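Local coordinates for 122aa long conserved hypothetical protein (Sulfolobus tokodaii, PDB 1WOL) that is of unknown function but has the all-helical HEPN domain, which is found in higher eukaryotes and prokaryotes, at residues C37-Q49 against A110-K122. Sequence-based numbering, arbitrary orientation.
Sequences CAEKAVKGLLQFQ and AIRILNWVKGQIK
Phe48 lies against the turn that ends the chain: Ile121 CA stands over one face of its ring, 4.0 Å from the centroid and 12° off the normal, the geometry of a CH-pi contact. Ile121 CG2 lies 3.8 Å from Phe48 CD1, and the Lys122 methylene chain meets the rim of the ring, CD being 3.4 Å from Phe48 CE1. CG of Phe48 is anti to the backbone N (chi1 172°), which directs the ring toward 120-122. With alanine in place of Phe48, the inverse gamma turn centred on Ile121 is likely to lose its aromatic cover and Lys122 its apolar support. One turn back, Leu45 CB packs on Val117 CG1 at 3.9 Å, while its CD2 methyl approaches Trp116 CZ3, the two side chains crossing at about a right angle. Toward the N-terminal ends of the two segments, Ala41 CB touches Val117 CG2 at 3.9 Å, and Val117 CG1 reaches Ala41 O. Val42 CG2 meets Ile113 CG2 at 3.7 Å; Ala38 CB and Cys37 SG complete the row on Ile113 CD1 and Ala110 CB. Small residues let the backbones close in here, Ala38 CA and Ala110 CA being 5.1 Å apart. Behind this layer, Leu61 backs Val42, and Cys72 and Ile69 of helix 67-77 flank Ile113 and Trp116. The axes of 37-48 and 110-120, 8.7 Å apart at 13°, run nearly parallel; with these side-chain contacts they make an apolar pairing, on helices 27-48 and 100-120, within the helical bundle of the HEPN domain.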
# COMPACT_ATOMS: atom_id res chain seq x y z
N CYS A 37 3.82 -0.42 1.21
CA CYS A 37 4.44 0.30 0.16
C CYS A 37 3.62 1.58 -0.19
O CYS A 37 4.23 2.66 -0.25
CB CYS A 37 4.60 -0.65 -1.06
SG CYS A 37 5.16 0.32 -2.56
N ALA A 38 2.35 1.37 -0.46
CA ALA A 38 1.51 2.52 -0.90
C ALA A 38 1.43 3.57 0.18
O ALA A 38 1.55 4.77 -0.12
CB ALA A 38 0.13 1.96 -1.32
N GLU A 39 1.19 3.07 1.43
CA GLU A 39 1.07 4.04 2.56
C GLU A 39 2.38 4.85 2.71
O GLU A 39 2.32 6.09 2.86
CB GLU A 39 0.75 3.26 3.89
CG GLU A 39 0.49 4.36 5.04
CD GLU A 39 0.49 3.79 6.43
OE1 GLU A 39 0.30 2.56 6.63
OE2 GLU A 39 0.67 4.65 7.35
N LYS A 40 3.56 4.27 2.68
CA LYS A 40 4.79 5.00 2.81
C LYS A 40 4.99 5.98 1.65
O LYS A 40 5.45 7.12 1.85
CB LYS A 40 5.96 4.05 2.99
CG LYS A 40 6.15 3.36 4.43
CD LYS A 40 5.05 3.20 5.44
CE LYS A 40 5.58 2.63 6.72
NZ LYS A 40 4.45 2.67 7.60
N ALA A 41 4.71 5.55 0.44
CA ALA A 41 4.83 6.47 -0.72
C ALA A 41 3.92 7.67 -0.59
O ALA A 41 4.44 8.74 -0.84
CB ALA A 41 4.41 5.65 -1.97
N VAL A 42 2.68 7.47 -0.19
CA VAL A 42 1.72 8.61 -0.07
C VAL A 42 2.18 9.45 1.09
O VAL A 42 2.17 10.68 0.93
CB VAL A 42 0.34 8.09 0.05
CG1 VAL A 42 -0.62 9.23 0.38
CG2 VAL A 42 -0.04 7.51 -1.34
N LYS A 43 2.75 8.86 2.16
CA LYS A 43 3.23 9.83 3.21
C LYS A 43 4.45 10.63 2.75
O LYS A 43 4.67 11.86 3.21
CB LYS A 43 3.55 9.00 4.52
CG LYS A 43 2.28 8.81 5.27
CD LYS A 43 2.30 7.92 6.45
CE LYS A 43 1.02 8.06 7.29
NZ LYS A 43 0.91 6.80 8.18
N GLY A 44 5.26 10.05 1.89
CA GLY A 44 6.38 10.70 1.29
C GLY A 44 5.87 11.89 0.45
O GLY A 44 6.44 12.96 0.44
N LEU A 45 4.84 11.60 -0.35
CA LEU A 45 4.27 12.70 -1.19
C LEU A 45 3.70 13.82 -0.31
O LEU A 45 3.90 15.02 -0.62
CB LEU A 45 3.12 12.14 -2.03
CG LEU A 45 2.36 13.17 -2.91
CD1 LEU A 45 3.28 13.66 -3.94
CD2 LEU A 45 1.08 12.48 -3.43
N LEU A 46 2.99 13.46 0.71
CA LEU A 46 2.34 14.52 1.62
C LEU A 46 3.44 15.34 2.22
O LEU A 46 3.28 16.61 2.38
CB LEU A 46 1.56 13.87 2.67
CG LEU A 46 0.08 13.75 2.39
CD1 LEU A 46 -0.14 13.49 0.92
CD2 LEU A 46 -0.55 12.75 3.38
N GLN A 47 4.56 14.73 2.60
CA GLN A 47 5.63 15.53 3.15
C GLN A 47 6.24 16.43 2.15
O GLN A 47 6.58 17.61 2.48
CB GLN A 47 6.77 14.64 3.78
CG GLN A 47 7.76 15.44 4.65
CD GLN A 47 8.61 14.51 5.58
OE1 GLN A 47 8.12 13.57 6.25
NE2 GLN A 47 9.86 14.82 5.64
N PHE A 48 6.42 15.97 0.90
CA PHE A 48 7.03 16.76 -0.14
C PHE A 48 6.13 17.95 -0.42
O PHE A 48 6.66 19.06 -0.78
CB PHE A 48 7.14 15.93 -1.42
CG PHE A 48 7.60 16.71 -2.63
CD1 PHE A 48 8.99 16.93 -2.92
CD2 PHE A 48 6.62 17.21 -3.49
CE1 PHE A 48 9.35 17.68 -4.08
CE2 PHE A 48 6.97 17.97 -4.68
CZ PHE A 48 8.33 18.19 -4.94
N GLN A 49 4.82 17.75 -0.24
CA GLN A 49 3.80 18.81 -0.58
C GLN A 49 3.62 19.75 0.59
O GLN A 49 2.90 20.79 0.45
CB GLN A 49 2.46 18.18 -0.90
CG GLN A 49 2.51 17.27 -2.16
CD GLN A 49 1.17 16.65 -2.38
OE1 GLN A 49 0.49 16.21 -1.45
NE2 GLN A 49 0.77 16.56 -3.66
N ALA A 110 0.25 -1.37 -5.56
CA ALA A 110 1.40 -0.66 -4.91
C ALA A 110 2.34 -0.03 -5.93
O ALA A 110 2.73 1.12 -5.73
CB ALA A 110 2.19 -1.67 -3.95
N ILE A 111 2.60 -0.73 -7.06
CA ILE A 111 3.47 -0.16 -8.08
C ILE A 111 2.77 1.04 -8.70
O ILE A 111 3.44 2.09 -8.88
CB ILE A 111 3.65 -1.25 -9.11
CG1 ILE A 111 4.64 -2.32 -8.61
CG2 ILE A 111 4.31 -0.59 -10.39
CD1 ILE A 111 4.63 -3.62 -9.47
N ARG A 112 1.47 0.95 -8.93
CA ARG A 112 0.73 2.12 -9.55
C ARG A 112 0.85 3.28 -8.62
O ARG A 112 1.12 4.38 -9.07
CB ARG A 112 -0.74 1.67 -9.84
CG ARG A 112 -1.93 2.54 -10.28
CD ARG A 112 -2.57 1.37 -11.14
NE ARG A 112 -2.77 1.86 -12.29
CZ ARG A 112 -1.98 2.27 -13.19
NH1 ARG A 112 -1.83 3.52 -13.59
NH2 ARG A 112 -1.37 1.22 -13.74
N ILE A 113 0.61 3.11 -7.32
CA ILE A 113 0.71 4.27 -6.40
C ILE A 113 2.10 4.77 -6.21
O ILE A 113 2.29 6.00 -6.25
CB ILE A 113 0.01 3.92 -5.09
CG1 ILE A 113 -1.46 3.73 -5.32
CG2 ILE A 113 0.33 5.01 -3.98
CD1 ILE A 113 -2.27 3.11 -4.10
N LEU A 114 3.11 3.91 -6.09
CA LEU A 114 4.47 4.31 -5.94
C LEU A 114 4.94 5.08 -7.18
O LEU A 114 5.59 6.11 -7.02
CB LEU A 114 5.32 3.08 -5.68
CG LEU A 114 6.88 3.32 -5.74
CD1 LEU A 114 7.28 4.23 -4.61
CD2 LEU A 114 7.60 1.95 -5.54
N ASN A 115 4.54 4.63 -8.36
CA ASN A 115 5.05 5.36 -9.58
C ASN A 115 4.33 6.69 -9.66
O ASN A 115 4.97 7.69 -10.19
CB ASN A 115 4.69 4.61 -10.87
CG ASN A 115 5.43 3.41 -11.10
OD1 ASN A 115 6.50 3.25 -10.64
ND2 ASN A 115 4.85 2.53 -11.99
N TRP A 116 3.06 6.73 -9.28
CA TRP A 116 2.26 8.02 -9.39
C TRP A 116 2.87 9.01 -8.38
O TRP A 116 3.09 10.17 -8.67
CB TRP A 116 0.86 7.67 -9.14
CG TRP A 116 -0.01 8.89 -8.98
CD1 TRP A 116 -0.57 9.69 -10.03
CD2 TRP A 116 -0.48 9.46 -7.76
NE1 TRP A 116 -1.36 10.70 -9.46
CE2 TRP A 116 -1.33 10.57 -8.09
CE3 TRP A 116 -0.29 9.12 -6.41
CZ2 TRP A 116 -1.99 11.35 -7.12
CZ3 TRP A 116 -0.94 9.90 -5.46
CH2 TRP A 116 -1.78 11.00 -5.81
N VAL A 117 3.28 8.53 -7.20
CA VAL A 117 3.90 9.45 -6.27
C VAL A 117 5.25 9.88 -6.81
O VAL A 117 5.59 11.07 -6.73
CB VAL A 117 4.13 8.68 -4.86
CG1 VAL A 117 5.14 9.50 -4.00
CG2 VAL A 117 2.84 8.48 -4.23
N LYS A 118 6.09 8.99 -7.35
CA LYS A 118 7.43 9.36 -7.81
C LYS A 118 7.31 10.46 -8.90
O LYS A 118 8.15 11.40 -8.94
CB LYS A 118 8.18 8.14 -8.23
CG LYS A 118 8.61 7.35 -6.99
CD LYS A 118 9.27 6.07 -7.43
CE LYS A 118 10.71 6.09 -7.74
NZ LYS A 118 10.85 4.61 -8.33
N GLY A 119 6.25 10.35 -9.67
CA GLY A 119 6.10 11.26 -10.79
C GLY A 119 5.88 12.67 -10.29
O GLY A 119 6.04 13.68 -11.05
N GLN A 120 5.43 12.82 -9.07
CA GLN A 120 5.10 14.15 -8.57
C GLN A 120 6.15 14.79 -7.76
O GLN A 120 6.04 15.99 -7.41
CB GLN A 120 3.86 14.05 -7.73
CG GLN A 120 2.56 13.69 -8.50
CD GLN A 120 1.45 13.34 -7.57
OE1 GLN A 120 1.24 12.11 -7.25
NE2 GLN A 120 0.68 14.32 -7.11
N ILE A 121 7.19 14.02 -7.42
CA ILE A 121 8.23 14.59 -6.51
C ILE A 121 9.19 15.05 -7.59
O ILE A 121 10.06 14.32 -8.10
CB ILE A 121 8.67 13.42 -5.51
CG1 ILE A 121 7.57 13.21 -4.52
CG2 ILE A 121 9.93 13.79 -4.77
CD1 ILE A 121 7.97 11.79 -3.71
N LYS A 122 8.83 16.29 -7.97
CA LYS A 122 9.32 17.16 -9.07
C LYS A 122 8.75 16.70 -10.49
O LYS A 122 9.37 15.74 -11.04
CB LYS A 122 10.83 17.21 -9.07
CG LYS A 122 11.37 18.41 -8.32
CD LYS A 122 11.28 18.22 -6.79
CE LYS A 122 12.42 19.03 -6.07
NZ LYS A 122 13.76 18.68 -6.66
OXT LYS A 122 7.70 17.19 -11.03